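Local structure of CRISPR protein (Archaeoglobus fulgidus, 4MJK) at residues F36-D47 / V139-I150. The protein is probably a Cas5 subunit of an archaeal type I-A Cascade, the CRISPR RNA-guided complex that recognises foreign nucleic acid. Numbering follows the deposited sequence.
Sequences FLGAVAEAIAKD and VEEKILWKIHRI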
# COMPACT_ATOMS: atom_id res chain seq x y z
N PHE A 36 17.37 -4.06 3.34
CA PHE A 36 17.27 -4.20 4.78
C PHE A 36 18.56 -3.77 5.46
O PHE A 36 18.53 -3.05 6.46
CB PHE A 36 16.97 -5.65 5.18
CG PHE A 36 16.77 -5.83 6.65
CD1 PHE A 36 15.50 -5.70 7.20
CD2 PHE A 36 17.84 -6.07 7.49
CE1 PHE A 36 15.30 -5.83 8.56
CE2 PHE A 36 17.64 -6.21 8.85
CZ PHE A 36 16.38 -6.09 9.39
N LEU A 37 19.70 -4.20 4.91
CA LEU A 37 21.00 -3.79 5.46
C LEU A 37 21.22 -2.28 5.35
O LEU A 37 21.81 -1.68 6.24
CB LEU A 37 22.16 -4.54 4.79
CG LEU A 37 22.28 -6.02 5.19
CD1 LEU A 37 23.34 -6.70 4.36
CD2 LEU A 37 22.57 -6.18 6.69
N GLY A 38 20.78 -1.67 4.25
CA GLY A 38 20.88 -0.23 4.09
C GLY A 38 20.09 0.51 5.16
O GLY A 38 20.48 1.59 5.60
N ALA A 39 18.96 -0.06 5.57
CA ALA A 39 18.15 0.54 6.63
C ALA A 39 18.86 0.47 7.98
O ALA A 39 18.86 1.43 8.74
CB ALA A 39 16.77 -0.13 6.72
N VAL A 40 19.48 -0.67 8.27
CA VAL A 40 20.32 -0.79 9.46
C VAL A 40 21.43 0.27 9.42
O VAL A 40 21.66 1.00 10.39
CB VAL A 40 20.94 -2.19 9.58
CG1 VAL A 40 21.79 -2.29 10.87
CG2 VAL A 40 19.87 -3.26 9.59
N ALA A 41 22.11 0.36 8.28
CA ALA A 41 23.20 1.31 8.11
C ALA A 41 22.73 2.75 8.34
O ALA A 41 23.38 3.52 9.04
CB ALA A 41 23.84 1.16 6.73
N GLU A 42 21.60 3.11 7.73
CA GLU A 42 21.02 4.44 7.94
C GLU A 42 20.72 4.71 9.41
O GLU A 42 20.93 5.82 9.90
CB GLU A 42 19.74 4.63 7.11
CG GLU A 42 19.02 5.95 7.43
CD GLU A 42 17.89 6.29 6.47
OE1 GLU A 42 17.42 5.40 5.73
OE2 GLU A 42 17.47 7.47 6.45
N ALA A 43 20.19 3.71 10.11
CA ALA A 43 19.83 3.89 11.52
C ALA A 43 21.08 4.08 12.37
O ALA A 43 21.07 4.83 13.35
CB ALA A 43 19.03 2.71 12.02
N ILE A 44 22.16 3.41 11.98
CA ILE A 44 23.44 3.56 12.66
C ILE A 44 24.04 4.94 12.40
O ILE A 44 24.53 5.60 13.32
CB ILE A 44 24.43 2.46 12.24
CG1 ILE A 44 23.97 1.09 12.75
CG2 ILE A 44 25.82 2.78 12.77
CD1 ILE A 44 24.77 -0.08 12.17
N ALA A 45 23.99 5.37 11.15
CA ALA A 45 24.54 6.67 10.77
C ALA A 45 23.84 7.82 11.49
O ALA A 45 24.50 8.72 12.01
CB ALA A 45 24.46 6.86 9.26
N LYS A 46 22.51 7.78 11.51
CA LYS A 46 21.73 8.81 12.20
C LYS A 46 22.09 8.90 13.68
O LYS A 46 22.30 9.99 14.21
CB LYS A 46 20.23 8.56 12.04
CG LYS A 46 19.69 8.90 10.67
CD LYS A 46 18.18 9.04 10.70
CE LYS A 46 17.66 9.71 9.44
NZ LYS A 46 16.28 10.25 9.65
N ASP A 47 22.15 7.75 14.34
CA ASP A 47 22.53 7.69 15.74
C ASP A 47 23.99 8.14 15.94
O ASP A 47 24.66 7.70 16.87
CB ASP A 47 22.33 6.28 16.29
CG ASP A 47 22.23 6.24 17.81
OD1 ASP A 47 21.12 5.99 18.32
OD2 ASP A 47 23.26 6.46 18.49
N VAL A 139 26.08 -4.71 15.51
CA VAL A 139 25.18 -3.58 15.70
C VAL A 139 24.52 -3.58 17.07
O VAL A 139 24.06 -4.62 17.56
CB VAL A 139 24.10 -3.53 14.59
CG1 VAL A 139 23.35 -4.85 14.53
CG2 VAL A 139 23.15 -2.36 14.82
N GLU A 140 24.48 -2.41 17.70
CA GLU A 140 23.76 -2.23 18.95
C GLU A 140 22.31 -2.68 18.78
O GLU A 140 21.64 -2.31 17.81
CB GLU A 140 23.80 -0.77 19.41
CG GLU A 140 25.19 -0.24 19.74
CD GLU A 140 25.99 0.15 18.50
OE1 GLU A 140 26.60 -0.74 17.87
OE2 GLU A 140 26.01 1.36 18.16
N GLU A 141 21.83 -3.48 19.72
CA GLU A 141 20.47 -3.97 19.68
C GLU A 141 19.48 -2.80 19.65
O GLU A 141 18.48 -2.83 18.94
CB GLU A 141 20.21 -4.88 20.87
CG GLU A 141 18.93 -5.68 20.79
CD GLU A 141 18.82 -6.71 21.89
OE1 GLU A 141 19.84 -6.94 22.59
OE2 GLU A 141 17.73 -7.29 22.05
N LYS A 142 19.77 -1.76 20.42
CA LYS A 142 18.90 -0.60 20.48
C LYS A 142 18.71 0.03 19.10
O LYS A 142 17.63 0.54 18.80
CB LYS A 142 19.42 0.45 21.47
CG LYS A 142 20.50 1.37 20.92
CD LYS A 142 21.03 2.31 22.00
CE LYS A 142 22.34 2.99 21.58
NZ LYS A 142 22.16 4.02 20.51
N ILE A 143 19.75 0.01 18.28
CA ILE A 143 19.70 0.64 16.96
C ILE A 143 18.68 -0.03 16.06
O ILE A 143 17.99 0.64 15.28
CB ILE A 143 21.08 0.60 16.24
CG1 ILE A 143 22.17 1.26 17.09
CG2 ILE A 143 20.98 1.29 14.88
CD1 ILE A 143 21.79 2.64 17.60
N LEU A 144 18.60 -1.35 16.14
CA LEU A 144 17.65 -2.11 15.35
C LEU A 144 16.23 -1.60 15.58
O LEU A 144 15.44 -1.53 14.64
CB LEU A 144 17.76 -3.62 15.66
CG LEU A 144 19.07 -4.29 15.23
CD1 LEU A 144 19.16 -5.74 15.72
CD2 LEU A 144 19.24 -4.24 13.71
N TRP A 145 15.92 -1.20 16.81
CA TRP A 145 14.58 -0.71 17.13
C TRP A 145 14.22 0.58 16.39
O TRP A 145 13.05 0.93 16.29
CB TRP A 145 14.43 -0.47 18.63
CG TRP A 145 14.25 -1.71 19.43
CD1 TRP A 145 15.22 -2.40 20.11
CD2 TRP A 145 13.03 -2.42 19.65
NE1 TRP A 145 14.67 -3.48 20.75
CE2 TRP A 145 13.33 -3.52 20.48
CE3 TRP A 145 11.71 -2.23 19.23
CZ2 TRP A 145 12.35 -4.43 20.90
CZ3 TRP A 145 10.75 -3.13 19.64
CH2 TRP A 145 11.07 -4.21 20.47
N LYS A 146 15.24 1.27 15.88
CA LYS A 146 15.09 2.60 15.30
C LYS A 146 14.87 2.62 13.78
O LYS A 146 14.94 3.67 13.13
CB LYS A 146 16.31 3.46 15.65
CG LYS A 146 16.44 3.78 17.15
CD LYS A 146 17.63 4.72 17.37
CE LYS A 146 17.74 5.18 18.81
NZ LYS A 146 18.20 4.08 19.70
N ILE A 147 14.60 1.45 13.21
CA ILE A 147 14.35 1.36 11.78
C ILE A 147 12.91 1.80 11.49
O ILE A 147 11.97 1.20 12.02
CB ILE A 147 14.59 -0.07 11.30
CG1 ILE A 147 16.08 -0.42 11.41
CG2 ILE A 147 14.09 -0.24 9.85
CD1 ILE A 147 16.38 -1.90 11.18
N HIS A 148 12.75 2.83 10.65
CA HIS A 148 11.42 3.40 10.35
C HIS A 148 11.05 3.29 8.88
O HIS A 148 9.90 3.57 8.50
CB HIS A 148 11.35 4.88 10.75
CG HIS A 148 11.65 5.13 12.20
ND1 HIS A 148 11.01 4.46 13.21
CD2 HIS A 148 12.51 5.98 12.80
CE1 HIS A 148 11.46 4.88 14.38
NE2 HIS A 148 12.38 5.81 14.15
N ARG A 149 12.01 2.92 8.04
CA ARG A 149 11.68 2.63 6.65
C ARG A 149 12.59 1.57 6.06
O ARG A 149 13.76 1.46 6.39
CB ARG A 149 11.72 3.90 5.80
CG ARG A 149 13.06 4.58 5.77
CD ARG A 149 13.56 4.64 4.36
NE ARG A 149 14.65 5.61 4.22
CZ ARG A 149 15.03 6.11 3.05
NH1 ARG A 149 14.42 5.72 1.93
NH2 ARG A 149 16.03 6.98 3.00
N ILE A 150 12.02 0.76 5.18
CA ILE A 150 12.79 -0.25 4.46
C ILE A 150 12.43 -0.12 3.00
O ILE A 150 11.33 -0.50 2.58
CB ILE A 150 12.49 -1.66 4.99
CG1 ILE A 150 12.93 -1.76 6.46
CG2 ILE A 150 13.21 -2.71 4.13
CD1 ILE A 150 12.48 -3.03 7.16
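In this Cas5 (RAMP-like) fold, helix 33-46 packs against the link between strands 127-134 and 157-170, a short helical turn at 141-144 followed by an irregular chain to I150. The link runs along the helix, and A39, V40 and A43 meet it with small side chains. The CB of A39 lies 3.4 Å from the backbone O of R149, a close approach of the helix to the chain. The CB of A43 touches CG2 of I143 at 3.7 Å. CG2 of I143 also meets CG1 of I44 at 3.7 Å, where the two isoleucines cross nearly at right angles. V40 divides its branches: CG1 reaches V139, while CG2 sits 4.1 Å from CD1 of I147. F36, its CG anti to the backbone N (chi1 -176°), brings CD1 to within 4.0 Å of CD1 of I150. Its ring also stacks on W130. L144 and I150 continue the apolar layer onto strand 2-10, and I147 onto strand 157-170.

Two sets of charged groups border the apolar contact. NE of R149 donates a weak, bent hydrogen bond to OE1 of E42 (3.2 Å, N-H...O 128°), part of a salt bridge; the carboxylate and guanidinium planes are 70° apart. At the end of the helix, D47 joins a network with two lysines: its OD1 lies 3.1 Å from NZ of K142 and a long 3.8 Å from NZ of K146.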